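Local atomic coordinates of galactan 1,3-beta-galactosidase (Phanerochaete chrysosporium, PDB entry 7BYS), a protein that probably hydrolyses beta-1,3-galactan as an exo-acting family 43 glycoside hydrolase and carries a calcium-binding module for carbohydrate recognition. Residues A133-E138 with A150-A155; F162-L167 with Q177-N182. All coordinates share one frame; numbering follows the deposited sequence. Where two conformers were deposited one is given.

Both contacts belong to one four-stranded antiparallel blade of the family 43 beta-propeller. Contact 1 brings the loop leading into inner strand 138-142 against strand 150-156, and contact 2 is the outer hairpin of strands 161-167 and 174-181. Their centres lie 8 Å apart, and strands 150-156 and 161-167 are neighbours in the sheet: Leu152 N is 2.8 Å from Ser165 O, and Tyr154 OH is 2.8 Å from Ser165 OG, both probable hydrogen bonds. Contact 1 includes Asp137, which binds galactose in another structure of this enzyme; no sugar occupies the site here. Contact 2 lies farther out, the nearest side-chain atoms of Phe162 and Asp137 being about 7 Å apart.

Contact 1: A133-E138 with A150-A155; sequences ADSRDE and AYLLYA
Leu152 meets Glu138 where the inner strand of a beta-propeller blade begins, its CD1 lying 3.9 Å from Glu138 CB. Leu153 contributes backbone: its O is 3.0 Å from Glu138 CA in a CA-H...O contact. Tyr154 then forms the antiparallel, non-hydrogen-bonded pair with Glu138, their CA atoms 4.2 Å apart and both side chains leaving on the face that also carries Leu152. With CG held between backbone N and carbonyl carbon (chi1 55°), one face of the Tyr154 ring lies against Leu152 CD2, which is offset toward the rim, and an edge turns to the preceding loop, where Asp134 O sits in the ring plane, 3.6 Å from Tyr154 CD2. Ser135 OG reaches in obliquely, 3.4 Å from Tyr154 CB. Ala155 closes the contact with two backbone bonds. Its N donates almost straight to Asp137 O (3.0 Å, 168° at the hydrogen), and its O accepts from Arg136 N at 3.0 Å; the N-H and C=O of Ala155 thus grip the loop at Asp137 and Arg136. The Asp137 carboxylate is directed off the strand to Ala188 N, near Arg82 of the galactose site. A water bridges Ala155 O, weakly, to Arg136 NH1. That same nitrogen makes a salt bridge to Asp134, whose OD1 is salt-bridged to Lys129 and whose OD2 also accepts from Asn158 N; Arg136 NH1 stands 3.0 Å from Asp134 OD2, 59° out of the carboxylate plane.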
# COMPACT_ATOMS: atom_id res chain seq x y z
N ALA A 133 -17.95 -4.88 21.48
CA ALA A 133 -16.51 -5.00 21.65
C ALA A 133 -15.78 -4.01 20.76
O ALA A 133 -16.36 -3.41 19.85
CB ALA A 133 -16.05 -6.43 21.35
N ASP A 134 -14.49 -3.83 21.04
CA ASP A 134 -13.66 -2.92 20.27
C ASP A 134 -13.59 -3.35 18.81
O ASP A 134 -13.57 -4.54 18.48
CB ASP A 134 -12.21 -2.98 20.77
CG ASP A 134 -12.01 -2.31 22.11
OD1 ASP A 134 -12.98 -1.73 22.66
OD2 ASP A 134 -10.86 -2.37 22.61
N SER A 135 -13.51 -2.35 17.94
CA SER A 135 -13.12 -2.56 16.56
C SER A 135 -12.23 -1.40 16.16
O SER A 135 -12.64 -0.23 16.25
CB SER A 135 -14.36 -2.62 15.66
OG SER A 135 -14.00 -2.81 14.30
N ARG A 136 -11.00 -1.71 15.73
CA ARG A 136 -10.09 -0.68 15.24
C ARG A 136 -9.84 -0.90 13.75
O ARG A 136 -10.76 -0.69 12.96
CB ARG A 136 -8.85 -0.56 16.13
CG ARG A 136 -9.18 0.10 17.45
CD ARG A 136 -7.95 0.26 18.34
NE ARG A 136 -8.27 0.96 19.58
CZ ARG A 136 -8.78 0.39 20.67
NH1 ARG A 136 -9.07 -0.90 20.69
NH2 ARG A 136 -9.03 1.13 21.74
N ASP A 137 -8.65 -1.34 13.34
CA ASP A 137 -8.48 -1.66 11.92
C ASP A 137 -9.52 -2.70 11.52
O ASP A 137 -9.78 -3.66 12.26
CB ASP A 137 -7.12 -2.30 11.67
CG ASP A 137 -5.99 -1.30 11.55
OD1 ASP A 137 -6.17 -0.11 11.85
OD2 ASP A 137 -4.89 -1.74 11.18
N GLU A 138 -10.13 -2.51 10.36
CA GLU A 138 -11.18 -3.42 9.91
C GLU A 138 -11.14 -3.56 8.40
O GLU A 138 -10.52 -2.76 7.70
CB GLU A 138 -12.58 -2.98 10.39
CG GLU A 138 -12.95 -1.51 10.12
CD GLU A 138 -12.94 -1.13 8.64
OE1 GLU A 138 -12.30 -0.11 8.32
OE2 GLU A 138 -13.53 -1.84 7.79
N ALA A 150 -21.84 -11.13 3.95
CA ALA A 150 -20.73 -10.23 4.22
C ALA A 150 -20.26 -10.36 5.66
O ALA A 150 -21.01 -10.77 6.56
CB ALA A 150 -21.12 -8.78 3.91
N TYR A 151 -18.99 -10.00 5.87
CA TYR A 151 -18.31 -10.19 7.15
C TYR A 151 -17.46 -8.97 7.48
O TYR A 151 -16.80 -8.40 6.60
CB TYR A 151 -17.39 -11.41 7.06
CG TYR A 151 -18.13 -12.68 6.75
CD1 TYR A 151 -18.49 -13.00 5.45
CD2 TYR A 151 -18.48 -13.56 7.77
CE1 TYR A 151 -19.19 -14.17 5.17
CE2 TYR A 151 -19.17 -14.73 7.50
CZ TYR A 151 -19.52 -15.03 6.21
OH TYR A 151 -20.20 -16.21 5.95
N LEU A 152 -17.50 -8.58 8.75
CA LEU A 152 -16.55 -7.62 9.30
C LEU A 152 -15.31 -8.38 9.78
O LEU A 152 -15.43 -9.37 10.52
CB LEU A 152 -17.18 -6.86 10.48
CG LEU A 152 -16.28 -5.82 11.13
CD1 LEU A 152 -16.06 -4.67 10.18
CD2 LEU A 152 -16.88 -5.32 12.45
N LEU A 153 -14.14 -7.93 9.36
CA LEU A 153 -12.85 -8.45 9.82
C LEU A 153 -12.23 -7.35 10.66
O LEU A 153 -12.14 -6.21 10.20
CB LEU A 153 -11.95 -8.70 8.61
CG LEU A 153 -12.59 -9.27 7.33
CD1 LEU A 153 -11.50 -9.47 6.27
CD2 LEU A 153 -13.34 -10.57 7.59
N TYR A 154 -11.85 -7.65 11.91
CA TYR A 154 -11.51 -6.53 12.78
C TYR A 154 -10.56 -6.89 13.92
O TYR A 154 -10.68 -7.96 14.53
CB TYR A 154 -12.75 -5.82 13.34
CG TYR A 154 -13.78 -6.66 14.08
CD1 TYR A 154 -14.49 -7.67 13.44
CD2 TYR A 154 -14.11 -6.37 15.40
CE1 TYR A 154 -15.47 -8.39 14.11
CE2 TYR A 154 -15.09 -7.09 16.07
CZ TYR A 154 -15.76 -8.09 15.42
OH TYR A 154 -16.75 -8.82 16.05
N ALA A 155 -9.68 -5.95 14.24
CA ALA A 155 -8.85 -6.01 15.43
C ALA A 155 -9.69 -5.57 16.62
O ALA A 155 -10.22 -4.45 16.65
CB ALA A 155 -7.64 -5.08 15.26
O HOH W 1 -8.88 -3.09 18.73

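Contact 2: F162-L167 with Q177-N182; sequences FKISRL and QVSVMN
Ile164 faces two residues at once, Val178 and Ser179, which puts a classic beta bulge in this outer hairpin of the propeller blade. The evidence is in its carbonyl: Ile164 O accepts from Val178 N at 2.8 Å and from Ser179 N at 3.0 Å, while the backbone of Val178 folds to a psi of -40°, far from the extended values around it. Beyond the bulge the register shifts by one, and Ser165 pairs with Gln177.

Phe162, Ile164, Ser179 and Met181 occupy one face. Ile164 CB rests 4.0 Å from Ser179 CB, and the isoleucine continues onto Leu153 and Ile191. The Phe162 ring leans off the hairpin toward Pro189; in the conformer given, Met181 SD approaches it obliquely, 5.5 Å from the Phe162 ring centroid and 64° off the normal, a Met-aromatic contact.

The other face carries Lys163, Ser165, Gln177 and Val180. Lys163 starts with CG beside its backbone N (chi1 -69°) and then runs fully extended, which lays its aliphatic part alongside Val180, CG to Val180 CG2 being 3.9 Å. Gln177, modelled in two conformers, crosses the lysine at a slant in the one given, with OE1 3.7 Å from Lys163 CD; a water links that oxygen to the ammonium group, which is also held by Asp157 and Ser156. Ser165 OG comes 3.5 Å from Gln177 CA, its hydroxyl being hydrogen-bonded to Tyr154 OH. At the bulge, Val178 CG2 packs against Arg166 CB. Back on the Phe162 face, a water joins Phe162 O to the hydroxyl of Ser179, 2.8 Å from Ser179 OG.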
# COMPACT_ATOMS: atom_id res chain seq x y z
N PHE A 162 -8.20 -10.98 17.13
CA PHE A 162 -8.67 -10.71 15.78
C PHE A 162 -9.96 -11.47 15.52
O PHE A 162 -10.03 -12.69 15.73
CB PHE A 162 -7.63 -11.12 14.73
CG PHE A 162 -8.05 -10.75 13.35
CD1 PHE A 162 -7.96 -9.43 12.93
CD2 PHE A 162 -8.58 -11.70 12.50
CE1 PHE A 162 -8.38 -9.07 11.66
CE2 PHE A 162 -9.02 -11.34 11.23
CZ PHE A 162 -8.92 -10.04 10.82
N LYS A 163 -10.97 -10.77 15.02
CA LYS A 163 -12.31 -11.32 14.89
C LYS A 163 -12.82 -11.24 13.45
O LYS A 163 -12.54 -10.28 12.72
CB LYS A 163 -13.28 -10.60 15.81
CG LYS A 163 -13.01 -10.89 17.27
CD LYS A 163 -13.89 -10.08 18.20
CE LYS A 163 -13.53 -10.39 19.65
NZ LYS A 163 -14.11 -9.37 20.58
N ILE A 164 -13.61 -12.24 13.08
CA ILE A 164 -14.42 -12.22 11.88
C ILE A 164 -15.86 -12.44 12.31
O ILE A 164 -16.14 -13.39 13.04
CB ILE A 164 -13.99 -13.33 10.90
CG1 ILE A 164 -12.51 -13.13 10.52
CG2 ILE A 164 -14.89 -13.32 9.68
CD1 ILE A 164 -11.96 -14.23 9.64
N SER A 165 -16.75 -11.55 11.89
CA SER A 165 -18.14 -11.65 12.31
C SER A 165 -19.05 -11.37 11.14
O SER A 165 -18.74 -10.53 10.29
CB SER A 165 -18.43 -10.67 13.44
OG SER A 165 -17.66 -11.00 14.59
N ARG A 166 -20.18 -12.07 11.08
CA ARG A 166 -21.11 -11.96 9.97
C ARG A 166 -22.03 -10.75 10.12
O ARG A 166 -22.49 -10.44 11.22
CB ARG A 166 -21.93 -13.25 9.88
CG ARG A 166 -22.89 -13.31 8.70
CD ARG A 166 -23.38 -14.74 8.44
NE ARG A 166 -23.83 -15.40 9.66
CZ ARG A 166 -25.08 -15.40 10.13
NH1 ARG A 166 -25.36 -16.03 11.26
NH2 ARG A 166 -26.04 -14.76 9.48
N LEU A 167 -22.27 -10.06 9.01
CA LEU A 167 -23.21 -8.94 8.97
C LEU A 167 -24.62 -9.45 8.68
O LEU A 167 -24.80 -10.49 8.05
CB LEU A 167 -22.84 -7.96 7.86
CG LEU A 167 -21.41 -7.40 7.90
CD1 LEU A 167 -21.26 -6.32 6.85
CD2 LEU A 167 -21.08 -6.90 9.28
N GLN A 177 -20.62 -13.70 15.79
CA GLN A 177 -19.20 -13.97 15.65
C GLN A 177 -19.00 -15.27 14.89
O GLN A 177 -19.74 -16.24 15.08
CB GLN A 177 -18.54 -14.10 17.01
CG GLN A 177 -17.02 -13.98 16.97
CD GLN A 177 -16.42 -13.71 18.34
OE1 GLN A 177 -16.54 -12.61 18.88
NE2 GLN A 177 -15.79 -14.73 18.92
N VAL A 178 -18.00 -15.29 14.03
CA VAL A 178 -17.71 -16.45 13.20
C VAL A 178 -16.36 -17.06 13.55
O VAL A 178 -16.22 -18.29 13.59
CB VAL A 178 -17.79 -16.06 11.71
CG1 VAL A 178 -17.37 -17.19 10.83
CG2 VAL A 178 -19.21 -15.61 11.37
N SER A 179 -15.36 -16.22 13.82
CA SER A 179 -14.01 -16.68 14.11
C SER A 179 -13.35 -15.68 15.05
O SER A 179 -13.58 -14.47 14.95
CB SER A 179 -13.18 -16.77 12.82
OG SER A 179 -11.82 -17.04 13.12
N VAL A 180 -12.53 -16.18 15.96
CA VAL A 180 -11.68 -15.32 16.78
C VAL A 180 -10.31 -15.96 16.90
O VAL A 180 -10.19 -17.16 17.17
CB VAL A 180 -12.29 -14.99 18.16
CG1 VAL A 180 -12.53 -16.25 18.98
CG2 VAL A 180 -11.39 -14.03 18.92
N MET A 181 -9.27 -15.16 16.70
CA MET A 181 -7.89 -15.57 16.95
C MET A 181 -7.43 -14.78 18.17
O MET A 181 -7.04 -13.62 18.06
CB MET A 181 -7.01 -15.29 15.75
CG MET A 181 -7.46 -15.98 14.49
SD MET A 181 -6.47 -15.38 13.11
CE MET A 181 -5.05 -16.42 13.28
N ASN A 182 -7.49 -15.42 19.34
CA ASN A 182 -7.15 -14.74 20.58
C ASN A 182 -5.65 -14.53 20.68
O ASN A 182 -4.86 -15.44 20.40
CB ASN A 182 -7.66 -15.55 21.76
CG ASN A 182 -9.16 -15.43 21.94
OD1 ASN A 182 -9.72 -14.33 21.84
ND2 ASN A 182 -9.82 -16.55 22.18
O HOH W 2 -10.32 -14.70 13.22
O HOH W 3 -17.00 -9.87 20.39